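Local coordinates for endonuclease PI-MtuI (Mycobacterium tuberculosis, PDB 2IMZ), which probably carries out protein splicing as the splicing domain of the RecA intein, which excises itself and joins its flanking sequences, at residues 8-13 against 28-33; 22-27 against 48-53; 41-46 against 154-159. The protein carries 1 engineered substitution. One frame throughout, in Å; residues are numbered along the deposited sequence.

Interaction 1 of 3, residues 8-13 against 28-33; sequences IFDPVT and PIHVVA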
loop_
_atom_site.group_PDB
_atom_site.type_symbol
_atom_site.label_atom_id
_atom_site.label_comp_id
_atom_site.label_asym_id
_atom_site.label_seq_id
_atom_site.Cartn_x
_atom_site.Cartn_y
_atom_site.Cartn_z
ATOM N N ILE A 8 4.773 -11.406 12.124
ATOM C CA ILE A 8 5.366 -11.364 10.790
ATOM C C ILE A 8 6.512 -12.364 10.686
ATOM O O ILE A 8 7.479 -12.290 11.442
ATOM C CB ILE A 8 5.936 -9.963 10.481
ATOM C CG1 ILE A 8 4.870 -8.890 10.723
ATOM C CG2 ILE A 8 6.432 -9.911 9.037
ATOM C CD1 ILE A 8 3.642 -9.039 9.867
ATOM N N PHE A 9 6.393 -13.289 9.741
ATOM C CA PHE A 9 7.398 -14.325 9.523
ATOM C C PHE A 9 8.538 -13.868 8.614
ATOM O O PHE A 9 8.298 -13.360 7.523
ATOM C CB PHE A 9 6.708 -15.553 8.913
ATOM C CG PHE A 9 7.649 -16.656 8.492
ATOM C CD1 PHE A 9 8.559 -17.200 9.391
ATOM C CD2 PHE A 9 7.572 -17.193 7.209
ATOM C CE1 PHE A 9 9.377 -18.272 9.018
ATOM C CE2 PHE A 9 8.384 -18.262 6.828
ATOM C CZ PHE A 9 9.286 -18.801 7.735
ATOM N N ASP A 10 9.776 -14.042 9.080
ATOM C CA ASP A 10 10.961 -13.694 8.292
ATOM C C ASP A 10 11.442 -15.040 7.747
ATOM O O ASP A 10 12.005 -15.847 8.485
ATOM C CB ASP A 10 12.046 -13.073 9.179
ATOM C CG ASP A 10 13.300 -12.712 8.396
ATOM O OD1 ASP A 10 13.638 -13.453 7.453
ATOM O OD2 ASP A 10 13.955 -11.700 8.729
ATOM N N PRO A 11 11.214 -15.298 6.449
ATOM C CA PRO A 11 11.609 -16.554 5.804
ATOM C C PRO A 11 13.103 -16.829 5.730
ATOM O O PRO A 11 13.517 -17.974 5.525
ATOM C CB PRO A 11 10.978 -16.436 4.423
ATOM C CG PRO A 11 11.097 -14.973 4.147
ATOM C CD PRO A 11 10.636 -14.369 5.458
ATOM N N VAL A 12 13.908 -15.789 5.898
ATOM C CA VAL A 12 15.356 -15.940 5.838
ATOM C C VAL A 12 15.927 -16.507 7.137
ATOM O O VAL A 12 16.728 -17.445 7.117
ATOM C CB VAL A 12 16.034 -14.594 5.540
ATOM C CG1 VAL A 12 17.555 -14.763 5.532
ATOM C CG2 VAL A 12 15.552 -14.064 4.206
ATOM N N THR A 13 15.509 -15.937 8.259
ATOM C CA THR A 13 15.974 -16.369 9.570
ATOM C C THR A 13 15.065 -17.422 10.189
ATOM O O THR A 13 15.496 -18.196 11.047
ATOM C CB THR A 13 16.048 -15.188 10.547
ATOM O OG1 THR A 13 14.739 -14.627 10.712
ATOM C CG2 THR A 13 16.987 -14.116 10.018
ATOM N N PRO A 28 15.249 -4.176 9.869
ATOM C CA PRO A 28 15.234 -4.501 8.441
ATOM C C PRO A 28 15.080 -6.006 8.225
ATOM O O PRO A 28 15.911 -6.640 7.574
ATOM C CB PRO A 28 16.587 -3.992 7.970
ATOM C CG PRO A 28 17.460 -4.336 9.131
ATOM C CD PRO A 28 16.624 -3.885 10.318
ATOM N N ILE A 29 14.022 -6.575 8.793
ATOM C CA ILE A 29 13.767 -8.001 8.648
ATOM C C ILE A 29 13.332 -8.291 7.220
ATOM O O ILE A 29 13.040 -7.372 6.453
ATOM C CB ILE A 29 12.620 -8.477 9.575
ATOM C CG1 ILE A 29 11.298 -7.829 9.146
ATOM C CG2 ILE A 29 12.941 -8.148 11.027
ATOM C CD1 ILE A 29 10.069 -8.455 9.795
ATOM N N HIS A 30 13.326 -9.568 6.858
ATOM C CA HIS A 30 12.844 -9.980 5.548
ATOM C C HIS A 30 11.451 -10.533 5.800
ATOM O O HIS A 30 11.138 -10.956 6.917
ATOM C CB HIS A 30 13.713 -11.082 4.938
ATOM C CG HIS A 30 14.956 -10.573 4.282
ATOM N ND1 HIS A 30 16.114 -10.309 4.983
ATOM C CD2 HIS A 30 15.211 -10.245 2.994
ATOM C CE1 HIS A 30 17.027 -9.837 4.153
ATOM N NE2 HIS A 30 16.506 -9.788 2.941
ATOM N N VAL A 31 10.614 -10.511 4.772
ATOM C CA VAL A 31 9.258 -11.033 4.890
ATOM C C VAL A 31 8.984 -11.905 3.683
ATOM O O VAL A 31 9.764 -11.926 2.729
ATOM C CB VAL A 31 8.195 -9.904 4.886
ATOM C CG1 VAL A 31 8.456 -8.932 6.012
ATOM C CG2 VAL A 31 8.195 -9.190 3.533
ATOM N N VAL A 32 7.882 -12.642 3.739
ATOM C CA VAL A 32 7.468 -13.454 2.607
ATOM C C VAL A 32 6.606 -12.490 1.800
ATOM O O VAL A 32 5.581 -12.010 2.290
ATOM C CB VAL A 32 6.591 -14.648 3.033
ATOM C CG1 VAL A 32 6.074 -15.373 1.788
ATOM C CG2 VAL A 32 7.387 -15.599 3.909
ATOM N N ALA A 33 7.036 -12.184 0.581
ATOM C CA ALA A 33 6.296 -11.266 -0.275
ATOM C C ALA A 33 5.816 -11.973 -1.530
ATOM O O ALA A 33 6.526 -12.803 -2.096
ATOM C CB ALA A 33 7.180 -10.076 -0.650
HETATM O O HOH W 1 6.179 -12.376 6.167
HETATM O O HOH W 2 16.544 -11.341 7.535
#

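Interaction 2 of 3, residues 22-27 against 48-53; sequences VVDGRK and WFDQGT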
loop_
_atom_site.group_PDB
_atom_site.type_symbol
_atom_site.label_atom_id
_atom_site.label_comp_id
_atom_site.label_asym_id
_atom_site.label_seq_id
_atom_site.Cartn_x
_atom_site.Cartn_y
_atom_site.Cartn_z
ATOM N N VAL A 22 9.115 -4.610 15.354
ATOM C CA VAL A 22 9.778 -4.333 14.092
ATOM C C VAL A 22 9.781 -2.829 13.835
ATOM O O VAL A 22 10.789 -2.269 13.410
ATOM C CB VAL A 22 9.063 -5.049 12.923
ATOM C CG1 VAL A 22 9.729 -4.708 11.605
ATOM C CG2 VAL A 22 9.102 -6.552 13.147
ATOM N N VAL A 23 8.653 -2.179 14.104
ATOM C CA VAL A 23 8.548 -0.736 13.894
ATOM C C VAL A 23 9.321 0.070 14.942
ATOM O O VAL A 23 10.040 1.013 14.593
ATOM C CB VAL A 23 7.066 -0.280 13.889
ATOM C CG1 VAL A 23 6.984 1.243 13.896
ATOM C CG2 VAL A 23 6.364 -0.828 12.648
ATOM N N ASP A 24 9.185 -0.294 16.214
ATOM C CA ASP A 24 9.886 0.427 17.281
ATOM C C ASP A 24 11.400 0.366 17.110
ATOM O O ASP A 24 12.111 1.315 17.455
ATOM C CB ASP A 24 9.516 -0.125 18.662
ATOM C CG ASP A 24 8.046 0.058 18.997
ATOM O OD1 ASP A 24 7.438 1.049 18.539
ATOM O OD2 ASP A 24 7.500 -0.787 19.738
ATOM N N GLY A 25 11.898 -0.745 16.576
ATOM C CA GLY A 25 13.330 -0.876 16.377
ATOM C C GLY A 25 13.778 -0.677 14.942
ATOM O O GLY A 25 14.958 -0.823 14.636
ATOM N N ARG A 26 12.840 -0.345 14.057
ATOM C CA ARG A 26 13.145 -0.150 12.645
ATOM C C ARG A 26 14.026 -1.298 12.162
ATOM O O ARG A 26 15.066 -1.089 11.539
ATOM C CB ARG A 26 13.840 1.201 12.434
ATOM C CG ARG A 26 12.995 2.371 12.916
ATOM C CD ARG A 26 13.550 3.718 12.488
ATOM N NE ARG A 26 12.667 4.795 12.928
ATOM C CZ ARG A 26 12.815 6.074 12.591
ATOM N NH1 ARG A 26 13.815 6.446 11.805
ATOM N NH2 ARG A 26 11.956 6.980 13.040
ATOM N N LYS A 27 13.582 -2.518 12.455
ATOM C CA LYS A 27 14.312 -3.724 12.084
ATOM C C LYS A 27 14.136 -4.062 10.610
ATOM O O LYS A 27 13.013 -4.220 10.132
ATOM C CB LYS A 27 13.836 -4.908 12.931
ATOM C CG LYS A 27 13.888 -4.664 14.429
ATOM C CD LYS A 27 13.478 -5.909 15.200
ATOM C CE LYS A 27 13.500 -5.664 16.700
ATOM N NZ LYS A 27 13.196 -6.903 17.479
ATOM N N TRP A 48 9.147 1.914 8.100
ATOM C CA TRP A 48 8.396 1.533 9.296
ATOM C C TRP A 48 7.422 2.639 9.691
ATOM O O TRP A 48 7.802 3.811 9.755
ATOM C CB TRP A 48 9.372 1.287 10.451
ATOM C CG TRP A 48 10.429 0.284 10.128
ATOM C CD1 TRP A 48 10.393 -1.056 10.382
ATOM C CD2 TRP A 48 11.652 0.528 9.425
ATOM N NE1 TRP A 48 11.517 -1.664 9.879
ATOM C CE2 TRP A 48 12.307 -0.716 9.286
ATOM C CE3 TRP A 48 12.258 1.677 8.896
ATOM C CZ2 TRP A 48 13.542 -0.846 8.639
ATOM C CZ3 TRP A 48 13.487 1.549 8.251
ATOM C CH2 TRP A 48 14.115 0.294 8.129
ATOM N N PHE A 49 6.176 2.272 9.980
ATOM C CA PHE A 49 5.184 3.269 10.364
ATOM C C PHE A 49 4.385 2.934 11.619
ATOM O O PHE A 49 3.829 1.841 11.744
ATOM C CB PHE A 49 4.206 3.518 9.211
ATOM C CG PHE A 49 4.875 3.794 7.897
ATOM C CD1 PHE A 49 5.281 2.747 7.075
ATOM C CD2 PHE A 49 5.130 5.102 7.494
ATOM C CE1 PHE A 49 5.934 2.999 5.866
ATOM C CE2 PHE A 49 5.782 5.365 6.288
ATOM C CZ PHE A 49 6.184 4.308 5.474
ATOM N N ASP A 50 4.355 3.878 12.556
ATOM C CA ASP A 50 3.577 3.731 13.784
ATOM C C ASP A 50 2.329 4.537 13.445
ATOM O O ASP A 50 2.368 5.766 13.416
ATOM C CB ASP A 50 4.303 4.360 14.974
ATOM C CG ASP A 50 3.548 4.181 16.279
ATOM O OD1 ASP A 50 2.311 4.352 16.284
ATOM O OD2 ASP A 50 4.191 3.879 17.305
ATOM N N GLN A 51 1.230 3.840 13.185
ATOM C CA GLN A 51 -0.015 4.475 12.773
ATOM C C GLN A 51 -0.985 4.922 13.860
ATOM O O GLN A 51 -2.087 5.381 13.552
ATOM C CB GLN A 51 -0.738 3.546 11.797
ATOM C CG GLN A 51 0.145 3.035 10.665
ATOM C CD GLN A 51 0.573 4.129 9.704
ATOM O OE1 GLN A 51 0.307 4.054 8.503
ATOM N NE2 GLN A 51 1.240 5.149 10.225
ATOM N N GLY A 52 -0.586 4.791 15.121
ATOM C CA GLY A 52 -1.454 5.200 16.211
ATOM C C GLY A 52 -2.598 4.239 16.475
ATOM O O GLY A 52 -2.696 3.185 15.846
ATOM N N THR A 53 -3.475 4.607 17.405
ATOM C CA THR A 53 -4.613 3.767 17.754
ATOM C C THR A 53 -5.764 3.930 16.773
ATOM O O THR A 53 -6.190 5.047 16.473
ATOM C CB THR A 53 -5.118 4.081 19.172
ATOM O OG1 THR A 53 -4.066 3.840 20.112
ATOM C CG2 THR A 53 -6.309 3.200 19.519
HETATM O O HOH W 3 6.772 3.185 17.237
#

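Interaction 3 of 3, residues 41-46 against 154-159; sequences HARPVV and EELHTL. With ZN (zinc ion), chain C.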
loop_
_atom_site.group_PDB
_atom_site.type_symbol
_atom_site.label_atom_id
_atom_site.label_comp_id
_atom_site.label_asym_id
_atom_site.label_seq_id
_atom_site.Cartn_x
_atom_site.Cartn_y
_atom_site.Cartn_z
ATOM N N HIS A 41 8.679 -14.512 -2.600
ATOM C CA HIS A 41 10.087 -14.144 -2.505
ATOM C C HIS A 41 10.417 -13.465 -1.190
ATOM O O HIS A 41 9.563 -12.829 -0.576
ATOM C CB HIS A 41 10.457 -13.179 -3.634
ATOM C CG HIS A 41 10.072 -13.660 -4.996
ATOM N ND1 HIS A 41 8.764 -13.700 -5.431
ATOM C CD2 HIS A 41 10.823 -14.134 -6.017
ATOM C CE1 HIS A 41 8.728 -14.178 -6.661
ATOM N NE2 HIS A 41 9.964 -14.450 -7.039
ATOM N N ALA A 42 11.668 -13.591 -0.763
ATOM C CA ALA A 42 12.098 -12.938 0.462
ATOM C C ALA A 42 12.446 -11.501 0.090
ATOM O O ALA A 42 13.264 -11.261 -0.797
ATOM C CB ALA A 42 13.320 -13.642 1.040
ATOM N N ARG A 43 11.816 -10.544 0.755
ATOM C CA ARG A 43 12.082 -9.139 0.481
ATOM C C ARG A 43 12.249 -8.400 1.803
ATOM O O ARG A 43 11.564 -8.690 2.783
ATOM C CB ARG A 43 10.941 -8.532 -0.349
ATOM C CG ARG A 43 10.937 -8.966 -1.820
ATOM C CD ARG A 43 12.151 -8.399 -2.566
ATOM N NE ARG A 43 12.156 -8.723 -3.992
ATOM C CZ ARG A 43 12.572 -9.878 -4.508
ATOM N NH1 ARG A 43 13.025 -10.843 -3.719
ATOM N NH2 ARG A 43 12.547 -10.063 -5.823
ATOM N N PRO A 44 13.176 -7.434 1.848
ATOM C CA PRO A 44 13.440 -6.657 3.059
ATOM C C PRO A 44 12.485 -5.501 3.335
ATOM O O PRO A 44 11.960 -4.873 2.413
ATOM C CB PRO A 44 14.867 -6.168 2.834
ATOM C CG PRO A 44 14.874 -5.892 1.371
ATOM C CD PRO A 44 14.161 -7.109 0.796
ATOM N N VAL A 45 12.260 -5.237 4.618
ATOM C CA VAL A 45 11.417 -4.129 5.042
ATOM C C VAL A 45 12.317 -2.902 4.913
ATOM O O VAL A 45 13.462 -2.927 5.369
ATOM C CB VAL A 45 10.975 -4.297 6.510
ATOM C CG1 VAL A 45 10.245 -3.046 6.992
ATOM C CG2 VAL A 45 10.063 -5.518 6.629
ATOM N N VAL A 46 11.805 -1.847 4.284
ATOM C CA VAL A 46 12.585 -0.630 4.076
ATOM C C VAL A 46 12.013 0.618 4.745
ATOM O O VAL A 46 12.691 1.645 4.832
ATOM C CB VAL A 46 12.774 -0.362 2.569
ATOM C CG1 VAL A 46 13.640 -1.458 1.962
ATOM C CG2 VAL A 46 11.427 -0.311 1.866
ATOM N N GLU A 154 10.358 -3.785 0.168
ATOM C CA GLU A 154 10.993 -3.466 -1.099
ATOM C C GLU A 154 10.421 -4.210 -2.304
ATOM O O GLU A 154 10.143 -5.411 -2.241
ATOM C CB GLU A 154 12.493 -3.738 -1.007
ATOM C CG GLU A 154 13.222 -3.603 -2.329
ATOM C CD GLU A 154 14.655 -4.074 -2.238
ATOM O OE1 GLU A 154 15.462 -3.386 -1.586
ATOM O OE2 GLU A 154 14.967 -5.139 -2.810
ATOM N N GLU A 155 10.244 -3.459 -3.389
ATOM C CA GLU A 155 9.762 -3.956 -4.676
ATOM C C GLU A 155 8.354 -4.540 -4.812
ATOM O O GLU A 155 7.549 -4.042 -5.603
ATOM C CB GLU A 155 10.773 -4.970 -5.244
ATOM C CG GLU A 155 10.381 -5.539 -6.614
ATOM C CD GLU A 155 11.348 -6.594 -7.132
ATOM O OE1 GLU A 155 11.786 -7.457 -6.343
ATOM O OE2 GLU A 155 11.659 -6.575 -8.343
ATOM N N LEU A 156 8.048 -5.585 -4.049
ATOM C CA LEU A 156 6.761 -6.255 -4.179
ATOM C C LEU A 156 5.557 -5.668 -3.448
ATOM O O LEU A 156 4.421 -5.976 -3.797
ATOM C CB LEU A 156 6.931 -7.733 -3.831
ATOM C CG LEU A 156 7.994 -8.400 -4.718
ATOM C CD1 LEU A 156 8.150 -9.869 -4.347
ATOM C CD2 LEU A 156 7.587 -8.264 -6.181
ATOM N N HIS A 157 5.799 -4.839 -2.440
ATOM C CA HIS A 157 4.709 -4.188 -1.722
ATOM C C HIS A 157 3.673 -5.095 -1.072
ATOM O O HIS A 157 2.509 -4.714 -0.934
ATOM C CB HIS A 157 4.002 -3.206 -2.663
ATOM C CG HIS A 157 4.833 -2.012 -3.011
ATOM N ND1 HIS A 157 4.973 -0.935 -2.163
ATOM C CD2 HIS A 157 5.614 -1.749 -4.087
ATOM C CE1 HIS A 157 5.807 -0.061 -2.701
ATOM N NE2 HIS A 157 6.211 -0.532 -3.868
ATOM N N THR A 158 4.090 -6.292 -0.678
ATOM C CA THR A 158 3.195 -7.229 -0.007
ATOM C C THR A 158 3.998 -7.962 1.066
ATOM O O THR A 158 5.227 -7.920 1.069
ATOM C CB THR A 158 2.596 -8.277 -0.984
ATOM O OG1 THR A 158 3.647 -9.076 -1.543
ATOM C CG2 THR A 158 1.831 -7.593 -2.111
ATOM N N LEU A 159 3.303 -8.618 1.986
ATOM C CA LEU A 159 3.975 -9.369 3.042
ATOM C C LEU A 159 3.000 -10.307 3.722
ATOM O O LEU A 159 1.786 -10.122 3.651
ATOM C CB LEU A 159 4.573 -8.439 4.104
ATOM C CG LEU A 159 3.573 -7.772 5.053
ATOM C CD1 LEU A 159 4.253 -7.409 6.367
ATOM C CD2 LEU A 159 2.990 -6.549 4.376
HETATM ZN ZN ZN C . 4.126 -0.393 -0.477
#

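Interaction 1 of 3, residues 8-13 against 28-33
Asp-10, which follows Phe-9 of strand 7-9, reaches the backbone of His-30, where strand 30-34 of the mainly beta intein splicing domain (a Hint fold) begins. The two segments run nearly perpendicular, 94° apart, so side-chain and water-mediated bonds join them in place of a strand ladder. Among the polar contacts, His-30 N donates to Asp-10 OD2 at 2.9 Å in a nearly straight bond that comes from above the carboxylate plane. The other oxygen, OD1, turns back on its own segment and accepts from Val-12 N in an Asx turn and from Thr-13 N one residue on; the carboxylate is thus gripped at both oxygens, and its rotation is fixed. Having CG trans to the backbone N (chi1 179°) is what carries the group across to His-30. Water extends the polar seam: one molecule donates to Phe-9 O and accepts from Val-32 N, another links Asp-10 OD2 with His-30 ND1. Apolar contacts flank it. Ile-8 CG2 meets Val-31 CG1 at 3.8 Å and Ile-29 CD1 at 4.0 Å, on a buried side that Leu-159 also lines. Val-32 CG2 touches both Phe-9 CD2 and Pro-11 CB, 3.7 Å from each, while the CD of Pro-11 rests against the Val-31 carbonyl carbon. Over the imidazole, Val-12 CG2 makes a CH-pi contact, 4.0 Å from the ring centroid of His-30. Beside the carboxylate, Asp-10 CA approaches His-30 O at 3.1 Å in a CA-H...O contact.

Interaction 2 of 3, residues 22-27 against 48-53
The indole of Trp-48 lies with one face against the backbone of Arg-26: CA of Arg-26 stands 3.4 Å from the centroid of the five-membered ring of Trp-48, only 6° off the normal, a close CH-pi contact. Arg-26 CB continues over the same ring system toward CD2, and the extended chain beyond it leads away from the indole. At the edge, in the ring plane, sit Val-22 CG1 and Lys-27 O. NE1 of Trp-48 donates to Lys-27 O at 3.0 Å; the bond is bent (153°) and meets the oxygen from above the carbonyl plane. With CG opposite its carbonyl carbon (chi1 -55°), Trp-48 lays the indole along the end of the helix. Val-23 packs its two methyls on the Phe-49 backbone, CG2 lying 3.8 Å from Phe-49 O. Farther along, the carboxylates of Asp-24 and Asp-50 are bridged by a water that donates to Asp-24 OD1 and Asp-50 OD2, which probably eases the repulsion between them. Leu-151 of strand 134-153 also packs on Trp-48. Arg-26 takes positive phi, and Lys-27 N and Arg-26 N bond back to Val-22 O and Val-23 O, a Schellman motif closing helix 19-24, here held against strand 40-52 of the intein fold.

Interaction 3 of 3, residues 41-46 against 154-159
Arg-43 forms a side-on salt bridge with Glu-155: NE at 2.7 Å and NH2 at 2.8 Å both donate to OE1 of Glu-155, which they meet nearly along its C-O axis. Guanidinium and carboxylate are nearly coplanar, 23° apart. Arg-43 gets there by a bend at chi2 (-68°), after which the chain runs straight through CD; NH1 then returns in the guanidinium plane to Ala-42 O, pinning the group at a third nitrogen. Glu-155 answers with a fully extended chain, CG trans to its N, that spans the distance to the arginine. CD1 of Leu-156 lies over one face of the guanidinium and also touches Arg-43 CG at 3.9 Å. The segments join strand 40-52 to the loop between strands 134-153 and 159-161 of the intein splicing domain. Just past strand 134-153, Glu-154 N donates to Pro-44 O in a straight bond of 3.0 Å. The Glu-154 side chain, stretched past CG, crosses the Pro-44 ring, OE1 at 3.9 Å from CG of Pro-44, and its CB packs on CG1 of Val-46. Farther along the loop, His-157 makes no contact with 41-46 and turns to the metal: its chi1 of -69° sets CG opposite the carbonyl carbon, and ND1 binds a zinc ion at 2.0 Å. Glu-152 of the same chain and His-167 of the second subunit also bind it, so the ion bridges the two copies.

Strand 40-52 runs through interactions 2 and 3, and its neighbour, strand 30-34, enters interaction 1, so all three hang on one sheet. Interactions 1 and 3 lie about 9 Å apart between centres and are joined directly by strand pairing, with Val-31 N on Arg-43 O and Ala-33 O on His-41 N. The centre of interaction 2 is about 16 Å from each of theirs, though it touches both, as where Pro-28 packs on Trp-48. Interactions 1 and 2 are partly buried and interaction 3 is a surface contact, which includes an arginine-glutamate salt bridge. Interaction 1 joins a carboxylate and waters to aliphatic packing, whereas interaction 2 rests on an aromatic face against a helix end. Interactions 2 and 3 both touch the second subunit.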